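Local atomic coordinates of Alr1585 protein (Nostoc sp., PDB entry 5C2I), a protein that probably acts as a haem-containing dye-decolorizing peroxidase, using hydrogen peroxide to oxidise dyes and related substrates. Residues Met121-Glu126 / Ala138-Gly143; His149-Ile154 / Glu454-Pro459; His181-Phe186 / Gly383-Cys388. The protein carries 1 engineered substitution. One frame throughout, in Å; residues are numbered along the deposited sequence.

Contact 1 (Met121-Glu126 / Ala138-Gly143); sequences MGMKNE and ATWELG
Both side chains that carry this contact, Lys124 and Trp140, place CG beside the backbone N, with chi1 of -68° and -72°. From there Lys124 runs extended as far as CE and bends only at its last torsion (chi4 78°), while the indole of Trp140 reaches forward so that its six-membered ring arrives first. The two meet at a slant: Lys124 CG lies 3.7 Å from Trp140 CZ3 and equally close to CH2 of the same ring. Farther along the chain, Lys124 CE comes to 4.0 Å from Trp140 CZ3, so CG, and more loosely CE, touch the benzene portion of the indole. The amino group is used otherwise, since Lys124 NZ is hydrogen-bonded to the carbonyl oxygens of Phe144 and Ser146, just past the tryptophan segment. Met123 adds a lighter touch through its O, 4.0 Å from Trp140 CH2, and through CB, 4.3 Å from that carbon; its thioether end leads away from the indole. A type I beta turn from Gly122 to Asn125, closed by Asn125 N to Gly122 O at 3.1 Å, presents Met123 and Lys124 side by side at its two central positions. This is a buried loop-to-loop packing within the N-terminal DyP barrel region. The turn links helix 117-121 to helix 126-132, whose N-cap is Asn125. Met123 continues onto strands 448-458 and 250-261, Trp140 rests on Met450 of the former, and segment 138-143 runs on into helix 142-145.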
loop_
_atom_site.group_PDB
_atom_site.type_symbol
_atom_site.label_atom_id
_atom_site.label_comp_id
_atom_site.label_asym_id
_atom_site.label_seq_id
_atom_site.Cartn_x
_atom_site.Cartn_y
_atom_site.Cartn_z
ATOM N N MET A 121 11.355 -12.930 45.383
ATOM C CA MET A 121 11.507 -14.358 45.180
ATOM C C MET A 121 12.049 -14.671 43.778
ATOM O O MET A 121 12.809 -15.608 43.606
ATOM C CB MET A 121 10.159 -15.047 45.435
ATOM C CG MET A 121 9.782 -15.011 46.913
ATOM S SD MET A 121 8.041 -15.327 47.181
ATOM C CE MET A 121 8.043 -17.148 47.269
ATOM N N GLY A 122 11.597 -13.927 42.774
ATOM C CA GLY A 122 11.945 -14.216 41.386
ATOM C C GLY A 122 10.973 -15.215 40.755
ATOM O O GLY A 122 10.390 -16.047 41.438
ATOM N N MET A 123 10.811 -15.127 39.438
ATOM C CA MET A 123 9.850 -15.999 38.716
ATOM C C MET A 123 10.327 -17.452 38.611
ATOM O O MET A 123 9.548 -18.328 38.301
ATOM C CB MET A 123 9.543 -15.421 37.320
ATOM C CG MET A 123 8.249 -15.951 36.713
ATOM S SD MET A 123 7.810 -15.155 35.183
ATOM C CE MET A 123 7.350 -13.490 35.744
ATOM N N LYS A 124 11.616 -17.696 38.827
ATOM C CA LYS A 124 12.133 -19.068 38.879
ATOM C C LYS A 124 11.880 -19.753 40.228
ATOM O O LYS A 124 12.027 -20.997 40.317
ATOM C CB LYS A 124 13.624 -19.089 38.633
ATOM C CG LYS A 124 14.044 -18.720 37.230
ATOM C CD LYS A 124 15.571 -18.827 37.130
ATOM C CE LYS A 124 16.065 -18.522 35.748
ATOM N NZ LYS A 124 16.091 -17.066 35.459
ATOM N N ASN A 125 11.480 -18.989 41.253
ATOM C CA ASN A 125 11.254 -19.545 42.587
ATOM C C ASN A 125 10.196 -20.656 42.535
ATOM O O ASN A 125 9.154 -20.501 41.879
ATOM C CB ASN A 125 10.853 -18.441 43.555
ATOM C CG ASN A 125 10.423 -18.961 44.920
ATOM O OD1 ASN A 125 9.318 -19.487 45.085
ATOM N ND2 ASN A 125 11.276 -18.760 45.922
ATOM N N GLU A 126 10.469 -21.782 43.210
ATOM C CA GLU A 126 9.607 -22.958 43.101
ATOM C C GLU A 126 8.186 -22.711 43.645
ATOM O O GLU A 126 7.209 -23.199 43.074
ATOM C CB GLU A 126 10.284 -24.169 43.815
ATOM C CG GLU A 126 9.456 -25.437 43.906
ATOM C CD GLU A 126 9.066 -25.998 42.547
ATOM O OE1 GLU A 126 9.660 -25.592 41.510
ATOM O OE2 GLU A 126 8.106 -26.795 42.496
ATOM N N ALA A 138 13.329 -25.789 33.574
ATOM C CA ALA A 138 14.131 -26.460 32.534
ATOM C C ALA A 138 13.454 -26.464 31.149
ATOM O O ALA A 138 14.112 -26.745 30.165
ATOM C CB ALA A 138 14.482 -27.901 32.960
ATOM N N THR A 139 12.149 -26.191 31.078
ATOM C CA THR A 139 11.463 -26.083 29.788
ATOM C C THR A 139 11.546 -24.702 29.183
ATOM O O THR A 139 11.140 -24.513 28.038
ATOM C CB THR A 139 9.970 -26.451 29.882
ATOM O OG1 THR A 139 9.269 -25.433 30.616
ATOM C CG2 THR A 139 9.777 -27.818 30.536
ATOM N N TRP A 140 12.032 -23.719 29.939
ATOM C CA TRP A 140 12.129 -22.366 29.441
ATOM C C TRP A 140 13.150 -22.251 28.327
ATOM O O TRP A 140 14.069 -23.051 28.251
ATOM C CB TRP A 140 12.563 -21.414 30.541
ATOM C CG TRP A 140 11.549 -21.112 31.612
ATOM C CD1 TRP A 140 10.375 -21.744 31.863
ATOM C CD2 TRP A 140 11.679 -20.088 32.612
ATOM N NE1 TRP A 140 9.736 -21.125 32.946
ATOM C CE2 TRP A 140 10.559 -20.152 33.443
ATOM C CE3 TRP A 140 12.674 -19.146 32.897
ATOM C CZ2 TRP A 140 10.347 -19.239 34.490
ATOM C CZ3 TRP A 140 12.464 -18.246 33.967
ATOM C CH2 TRP A 140 11.314 -18.314 34.735
ATOM N N GLU A 141 12.954 -21.271 27.454
ATOM C CA GLU A 141 13.988 -20.916 26.498
ATOM C C GLU A 141 15.285 -20.576 27.230
ATOM O O GLU A 141 15.274 -19.998 28.335
ATOM C CB GLU A 141 13.528 -19.788 25.592
ATOM C CG GLU A 141 12.535 -20.329 24.564
ATOM C CD GLU A 141 11.978 -19.293 23.618
ATOM O OE1 GLU A 141 12.449 -18.154 23.604
ATOM O OE2 GLU A 141 11.032 -19.651 22.865
ATOM N N LEU A 142 16.406 -21.000 26.627
ATOM C CA LEU A 142 17.736 -20.884 27.255
ATOM C C LEU A 142 18.047 -19.499 27.814
ATOM O O LEU A 142 18.523 -19.385 28.932
ATOM C CB LEU A 142 18.836 -21.279 26.257
ATOM C CG LEU A 142 18.927 -22.761 25.889
ATOM C CD1 LEU A 142 19.818 -22.945 24.662
ATOM C CD2 LEU A 142 19.472 -23.572 27.072
ATOM N N GLY A 143 17.732 -18.455 27.059
ATOM C CA GLY A 143 17.988 -17.080 27.504
ATOM C C GLY A 143 17.416 -16.769 28.900
ATOM O O GLY A 143 18.064 -16.119 29.733
#

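Contact 2 (His149-Ile154 / Glu454-Pro459); sequences HALVLI and EYFFAP
Phe456 and Leu151 pack across the interface between two antiparallel sheets of the DyP alpha+beta fold, one containing strand 150-156 and the other strand 448-458. Leu151 directs its CB at the phenyl ring, meeting it over one face in a CH-pi contact, 4.2 Å from the centroid and 23° off the normal. The methylene sits toward the rim, nearest to Phe456 CE2 at 3.9 Å. Because the leucine carries CG opposite its backbone N (chi1 170°), the branched end turns away from the ring, leaving CB to do the touching. Phe456 instead has CG anti to its carbonyl carbon (chi1 -56°), which sends the ring out from its strand until CE2 reaches Ala150 C at 3.8 Å. The opposite face of the phenyl holds Glu454 CG, two residues back on the same strand, so the ring is sandwiched between two aliphatic groups. Phe97 and Leu254, one from each sheet, also pack on Phe456. Just before Leu151, a classic beta bulge sets His149 and Ala150 against the single residue Leu48 of strand 42-50. Glu454 OE1 accepts from both Met123 N and Tyr455 N, the latter at 2.8 Å on its anti lone pair.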
loop_
_atom_site.group_PDB
_atom_site.type_symbol
_atom_site.label_atom_id
_atom_site.label_comp_id
_atom_site.label_asym_id
_atom_site.label_seq_id
_atom_site.Cartn_x
_atom_site.Cartn_y
_atom_site.Cartn_z
ATOM N N HIS A 149 19.702 -9.916 35.563
ATOM C CA HIS A 149 19.849 -8.751 36.435
ATOM C C HIS A 149 18.994 -7.565 36.068
ATOM O O HIS A 149 18.592 -6.768 36.920
ATOM C CB HIS A 149 21.325 -8.324 36.486
ATOM C CG HIS A 149 22.230 -9.326 37.146
ATOM N ND1 HIS A 149 23.583 -9.362 36.936
ATOM C CD2 HIS A 149 21.968 -10.337 38.011
ATOM C CE1 HIS A 149 24.121 -10.340 37.638
ATOM N NE2 HIS A 149 23.161 -10.945 38.302
ATOM N N ALA A 150 18.757 -7.396 34.767
ATOM C CA ALA A 150 18.142 -6.189 34.267
ATOM C C ALA A 150 17.558 -6.378 32.896
ATOM O O ALA A 150 17.911 -7.331 32.179
ATOM C CB ALA A 150 19.173 -5.060 34.250
ATOM N N LEU A 151 16.655 -5.473 32.537
ATOM C CA LEU A 151 16.074 -5.428 31.225
ATOM C C LEU A 151 16.226 -3.993 30.717
ATOM O O LEU A 151 15.755 -3.039 31.365
ATOM C CB LEU A 151 14.618 -5.850 31.274
ATOM C CG LEU A 151 13.736 -5.640 30.008
ATOM C CD1 LEU A 151 14.238 -6.338 28.751
ATOM C CD2 LEU A 151 12.292 -6.051 30.295
ATOM N N VAL A 152 16.776 -3.860 29.516
ATOM C CA VAL A 152 16.750 -2.607 28.780
ATOM C C VAL A 152 15.651 -2.699 27.707
ATOM O O VAL A 152 15.612 -3.639 26.915
ATOM C CB VAL A 152 18.105 -2.371 28.123
ATOM C CG1 VAL A 152 18.105 -1.118 27.299
ATOM C CG2 VAL A 152 19.185 -2.289 29.183
ATOM N N LEU A 153 14.798 -1.682 27.637
ATOM C CA LEU A 153 13.729 -1.637 26.629
ATOM C C LEU A 153 13.939 -0.356 25.827
ATOM O O LEU A 153 13.971 0.732 26.391
ATOM C CB LEU A 153 12.361 -1.660 27.314
ATOM C CG LEU A 153 11.093 -1.625 26.431
ATOM C CD1 LEU A 153 9.911 -2.166 27.248
ATOM C CD2 LEU A 153 10.778 -0.224 25.915
ATOM N N ILE A 154 14.081 -0.500 24.507
ATOM C CA ILE A 154 14.207 0.624 23.591
ATOM C C ILE A 154 13.177 0.503 22.482
ATOM O O ILE A 154 12.982 -0.586 21.950
ATOM C CB ILE A 154 15.609 0.676 22.934
ATOM C CG1 ILE A 154 16.696 0.639 24.021
ATOM C CG2 ILE A 154 15.790 1.993 22.171
ATOM C CD1 ILE A 154 17.271 -0.711 24.172
ATOM N N GLU A 454 10.587 -12.895 34.044
ATOM C CA GLU A 454 11.084 -12.451 35.329
ATOM C C GLU A 454 10.287 -11.286 35.802
ATOM O O GLU A 454 9.591 -10.607 35.011
ATOM C CB GLU A 454 12.571 -12.089 35.223
ATOM C CG GLU A 454 13.300 -11.747 36.505
ATOM C CD GLU A 454 13.200 -12.829 37.572
ATOM O OE1 GLU A 454 12.158 -12.887 38.254
ATOM O OE2 GLU A 454 14.154 -13.601 37.724
ATOM N N TYR A 455 10.368 -11.065 37.111
ATOM C CA TYR A 455 9.791 -9.899 37.751
ATOM C C TYR A 455 10.852 -8.826 37.913
ATOM O O TYR A 455 11.978 -9.125 38.323
ATOM C CB TYR A 455 9.347 -10.258 39.140
ATOM C CG TYR A 455 8.273 -11.316 39.299
ATOM C CD1 TYR A 455 7.034 -11.208 38.673
ATOM C CD2 TYR A 455 8.478 -12.399 40.157
ATOM C CE1 TYR A 455 6.031 -12.165 38.868
ATOM C CE2 TYR A 455 7.479 -13.325 40.387
ATOM C CZ TYR A 455 6.254 -13.191 39.740
ATOM O OH TYR A 455 5.260 -14.126 40.004
ATOM N N PHE A 456 10.500 -7.588 37.615
ATOM C CA PHE A 456 11.411 -6.449 37.757
ATOM C C PHE A 456 10.769 -5.281 38.469
ATOM O O PHE A 456 9.540 -5.221 38.616
ATOM C CB PHE A 456 11.851 -5.923 36.389
ATOM C CG PHE A 456 12.504 -6.954 35.485
ATOM C CD1 PHE A 456 11.729 -7.751 34.649
ATOM C CD2 PHE A 456 13.859 -7.064 35.406
ATOM C CE1 PHE A 456 12.322 -8.680 33.825
ATOM C CE2 PHE A 456 14.470 -7.964 34.549
ATOM C CZ PHE A 456 13.691 -8.808 33.777
ATOM N N PHE A 457 11.607 -4.316 38.860
ATOM C CA PHE A 457 11.150 -3.002 39.319
ATOM C C PHE A 457 11.700 -1.974 38.343
ATOM O O PHE A 457 12.859 -2.080 37.915
ATOM C CB PHE A 457 11.668 -2.740 40.711
ATOM C CG PHE A 457 11.124 -1.490 41.337
ATOM C CD1 PHE A 457 9.784 -1.382 41.651
ATOM C CD2 PHE A 457 11.948 -0.442 41.611
ATOM C CE1 PHE A 457 9.271 -0.230 42.217
ATOM C CE2 PHE A 457 11.469 0.714 42.244
ATOM C CZ PHE A 457 10.107 0.833 42.506
ATOM N N ALA A 458 10.844 -1.040 37.927
ATOM C CA ALA A 458 11.242 0.146 37.177
ATOM C C ALA A 458 11.608 1.222 38.188
ATOM O O ALA A 458 10.717 1.823 38.776
ATOM C CB ALA A 458 10.097 0.627 36.301
ATOM N N PRO A 459 12.918 1.473 38.420
ATOM C CA PRO A 459 13.258 2.459 39.430
ATOM C C PRO A 459 13.005 3.892 38.980
ATOM O O PRO A 459 12.831 4.146 37.799
ATOM C CB PRO A 459 14.765 2.220 39.674
ATOM C CG PRO A 459 15.085 0.941 38.994
ATOM C CD PRO A 459 14.107 0.819 37.869
#

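Contact 3 (His181-Phe186 / Gly383-Cys388); sequences HREDGF and GLLFLC. With HEM (protoporphyrin IX containing Fe), chain E.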
loop_
_atom_site.group_PDB
_atom_site.type_symbol
_atom_site.label_atom_id
_atom_site.label_comp_id
_atom_site.label_asym_id
_atom_site.label_seq_id
_atom_site.Cartn_x
_atom_site.Cartn_y
_atom_site.Cartn_z
ATOM N N HIS A 181 19.694 -12.531 26.513
ATOM C CA HIS A 181 18.525 -12.753 25.684
ATOM C C HIS A 181 18.104 -11.462 25.016
ATOM O O HIS A 181 18.260 -10.377 25.612
ATOM C CB HIS A 181 17.383 -13.321 26.522
ATOM C CG HIS A 181 16.234 -13.765 25.708
ATOM N ND1 HIS A 181 16.349 -14.765 24.772
ATOM C CD2 HIS A 181 14.982 -13.272 25.587
ATOM C CE1 HIS A 181 15.184 -14.925 24.164
ATOM N NE2 HIS A 181 14.343 -14.028 24.637
ATOM N N ARG A 182 17.580 -11.575 23.790
ATOM C CA ARG A 182 17.007 -10.434 23.072
ATOM C C ARG A 182 15.656 -10.807 22.469
ATOM O O ARG A 182 15.491 -11.898 21.911
ATOM C CB ARG A 182 17.955 -9.938 21.981
ATOM C CG ARG A 182 17.404 -8.825 21.105
ATOM C CD ARG A 182 18.423 -8.257 20.114
ATOM N NE ARG A 182 17.796 -7.374 19.129
ATOM C CZ ARG A 182 18.385 -6.395 18.478
ATOM N NH1 ARG A 182 19.654 -6.065 18.704
ATOM N NH2 ARG A 182 17.673 -5.708 17.598
ATOM N N GLU A 183 14.728 -9.854 22.518
ATOM C CA GLU A 183 13.532 -9.883 21.698
ATOM C C GLU A 183 13.421 -8.597 20.869
ATOM O O GLU A 183 13.897 -7.517 21.278
ATOM C CB GLU A 183 12.282 -10.059 22.555
ATOM C CG GLU A 183 12.215 -11.361 23.373
ATOM C CD GLU A 183 11.969 -12.611 22.549
ATOM O OE1 GLU A 183 11.554 -12.538 21.364
ATOM O OE2 GLU A 183 12.202 -13.717 23.119
ATOM N N ASP A 184 12.751 -8.727 19.720
ATOM C CA ASP A 184 12.384 -7.608 18.876
ATOM C C ASP A 184 10.861 -7.643 18.739
ATOM O O ASP A 184 10.320 -8.383 17.927
ATOM C CB ASP A 184 13.043 -7.730 17.503
ATOM C CG ASP A 184 14.525 -7.380 17.540
ATOM O OD1 ASP A 184 15.363 -8.259 17.913
ATOM O OD2 ASP A 184 14.838 -6.203 17.244
ATOM N N GLY A 185 10.204 -6.876 19.589
ATOM C CA GLY A 185 8.757 -6.813 19.644
ATOM C C GLY A 185 8.185 -5.942 18.558
ATOM O O GLY A 185 8.817 -5.000 18.070
ATOM N N PHE A 186 6.972 -6.284 18.148
ATOM C CA PHE A 186 6.266 -5.523 17.131
ATOM C C PHE A 186 4.764 -5.567 17.384
ATOM O O PHE A 186 4.276 -6.373 18.188
ATOM C CB PHE A 186 6.595 -6.039 15.727
ATOM C CG PHE A 186 6.205 -7.467 15.494
ATOM C CD1 PHE A 186 4.937 -7.780 15.006
ATOM C CD2 PHE A 186 7.071 -8.473 15.770
ATOM C CE1 PHE A 186 4.580 -9.107 14.795
ATOM C CE2 PHE A 186 6.720 -9.807 15.554
ATOM C CZ PHE A 186 5.470 -10.109 15.071
ATOM N N GLY A 383 4.253 -15.611 19.439
ATOM C CA GLY A 383 3.382 -15.326 20.590
ATOM C C GLY A 383 3.377 -13.924 21.104
ATOM O O GLY A 383 3.500 -12.957 20.333
ATOM N N LEU A 384 3.151 -13.807 22.411
ATOM C CA LEU A 384 2.988 -12.571 23.075
ATOM C C LEU A 384 4.106 -12.367 24.063
ATOM O O LEU A 384 4.361 -13.218 24.926
ATOM C CB LEU A 384 1.639 -12.539 23.841
ATOM C CG LEU A 384 1.231 -11.182 24.413
ATOM C CD1 LEU A 384 0.788 -10.254 23.284
ATOM C CD2 LEU A 384 0.113 -11.338 25.459
ATOM N N LEU A 385 4.761 -11.200 23.954
ATOM C CA LEU A 385 5.651 -10.745 25.025
ATOM C C LEU A 385 4.771 -10.008 26.013
ATOM O O LEU A 385 4.377 -8.845 25.775
ATOM C CB LEU A 385 6.782 -9.871 24.496
ATOM C CG LEU A 385 7.611 -10.538 23.388
ATOM C CD1 LEU A 385 8.617 -9.543 22.820
ATOM C CD2 LEU A 385 8.298 -11.795 23.898
ATOM N N PHE A 386 4.358 -10.723 27.049
ATOM C CA PHE A 386 3.413 -10.210 28.041
ATOM C C PHE A 386 4.148 -9.356 29.049
ATOM O O PHE A 386 5.031 -9.855 29.760
ATOM C CB PHE A 386 2.702 -11.378 28.747
ATOM C CG PHE A 386 1.730 -10.958 29.802
ATOM C CD1 PHE A 386 0.411 -10.646 29.461
ATOM C CD2 PHE A 386 2.150 -10.805 31.140
ATOM C CE1 PHE A 386 -0.504 -10.272 30.443
ATOM C CE2 PHE A 386 1.234 -10.424 32.126
ATOM C CZ PHE A 386 -0.091 -10.134 31.773
ATOM N N LEU A 387 3.828 -8.070 29.083
ATOM C CA LEU A 387 4.361 -7.163 30.114
ATOM C C LEU A 387 3.189 -6.526 30.824
ATOM O O LEU A 387 2.262 -6.078 30.157
ATOM C CB LEU A 387 5.193 -6.041 29.497
ATOM C CG LEU A 387 6.607 -6.379 28.986
ATOM C CD1 LEU A 387 6.543 -7.127 27.659
ATOM C CD2 LEU A 387 7.384 -5.089 28.789
ATOM N N CYS A 388 3.225 -6.473 32.152
ATOM C CA CYS A 388 2.252 -5.674 32.865
ATOM C C CYS A 388 2.870 -5.020 34.092
ATOM O O CYS A 388 3.848 -5.539 34.652
ATOM C CB CYS A 388 1.010 -6.487 33.219
ATOM S SG CYS A 388 1.182 -7.660 34.583
HETATM C CHA HEM E . -7.954 -9.030 27.911
HETATM C CHB HEM E . -5.737 -12.083 24.907
HETATM C CHC HEM E . -2.721 -13.364 28.469
HETATM C CHD HEM E . -5.125 -10.492 31.494
HETATM C C1A HEM E . -7.627 -9.766 26.784
HETATM C C2A HEM E . -8.318 -9.709 25.538
HETATM C C3A HEM E . -7.693 -10.565 24.700
HETATM C C4A HEM E . -6.611 -11.126 25.414
HETATM C CMA HEM E . -8.016 -10.848 23.258
HETATM C CAA HEM E . -9.538 -8.848 25.183
HETATM C CBA HEM E . -9.283 -7.433 24.657
HETATM C CGA HEM E . -8.553 -6.645 25.710
HETATM O O1A HEM E . -9.162 -6.069 26.658
HETATM O O2A HEM E . -7.325 -6.575 25.635
HETATM C C1B HEM E . -4.692 -12.654 25.632
HETATM C C2B HEM E . -3.743 -13.584 25.079
HETATM C C3B HEM E . -2.889 -13.907 26.039
HETATM C C4B HEM E . -3.362 -13.206 27.235
HETATM C CMB HEM E . -3.730 -14.046 23.665
HETATM C CAB HEM E . -1.675 -14.761 26.032
HETATM C CBB HEM E . -0.948 -15.023 24.931
HETATM C C1C HEM E . -3.143 -12.726 29.648
HETATM C C2C HEM E . -2.652 -12.956 30.916
HETATM C C3C HEM E . -3.357 -12.153 31.776
HETATM C C4C HEM E . -4.261 -11.419 30.999
HETATM C CMC HEM E . -1.519 -13.855 31.317
HETATM C CAC HEM E . -3.274 -12.042 33.231
HETATM C CBC HEM E . -2.931 -12.960 34.101
HETATM C C1D HEM E . -6.011 -9.789 30.680
HETATM C C2D HEM E . -6.864 -8.741 31.229
HETATM C C3D HEM E . -7.683 -8.364 30.256
HETATM C C4D HEM E . -7.270 -9.171 29.087
HETATM C CMD HEM E . -6.870 -8.182 32.642
HETATM C CAD HEM E . -8.716 -7.277 30.337
HETATM C CBD HEM E . -10.067 -7.759 30.878
HETATM C CGD HEM E . -11.011 -6.604 30.963
HETATM O O1D HEM E . -12.083 -6.732 30.376
HETATM O O2D HEM E . -10.743 -5.536 31.612
HETATM N NA HEM E . -6.631 -10.695 26.719
HETATM N NB HEM E . -4.464 -12.534 26.901
HETATM N NC HEM E . -4.194 -11.859 29.707
HETATM N ND HEM E . -6.333 -10.075 29.416
HETATM FE FE HEM E . -5.447 -11.290 28.209
HETATM O O HOH W 1 -3.759 -9.749 27.714
#
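Leu385 and Glu183 account for most of the apolar contact between these strands. Leu385 CD1 rests 3.7 Å from Glu183 CB, and CD2 lies 4.0 Å from Glu183 CG, so the two methyls lie along one side of the glutamate chain, CD1 by CB and CD2 by CG and CD. CD1 also faces Gly185 CA at 4.2 Å.

Polar interactions run along strand 181-186 instead of across to its partner. Glu183 bends at its second torsion (chi2 -72°), which swings the carboxylate back toward His181; His181 NE2 donates to OE2 at 2.6 Å, nearly in the imidazole plane and from the anti side of the carboxylate, but well out of the carboxylate plane. Lys258 forms a salt bridge with the same oxygen, and OE1 is hydrogen-bonded to a glycerol that probably comes from the crystallisation liquor. Toward the second subunit, Arg182 forms a side-on, two-nitrogen salt bridge with Asp184, NE to OD1 at 2.9 Å and NH2 to OD2, while Asn167 of that second subunit also bonds Asp184 OD1.

Haem contacts belong to the other strand and are van der Waals in kind. Phe386 CE1 comes within 3.5 Å of C2C of the porphyrin, whose methyl CMC lies over one face of the phenyl. Leu384 CB packs 3.7 Å from the vinyl carbon CBB. Both residues line the haem pocket, where the iron carries a water at 2.3 Å.

Strand 177-189, which holds segment 181-186, pairs with strand 42-50 in one antiparallel sheet, and strand 383-390 lies between 250-261 and 363-369 in the other, so Leu385 bridges the two sheets, flanked by His45, Tyr256 and Tyr369.

How the contacts relate
Contact 1 comes first along the chain, closing a short loop of 11 residues that holds most of helix 126-132. Helix 142-145 then leads into strand 150-156, where contact 2 opens; it closes only 299 residues later, on strand 448-458. Contact 3 starts and ends inside that long span, so it is nested in contact 2, while contact 1 precedes both. Contacts 2 and 3 join the same two antiparallel sheets at different points, and Leu153 packs on Leu387 between them. Contact 1 touches contact 2 where Met123 and Gly122 meet Glu454 and Tyr455, and contact 3 where Gly143 packs on His181. Contacts 1 and 3 also reach the second subunit.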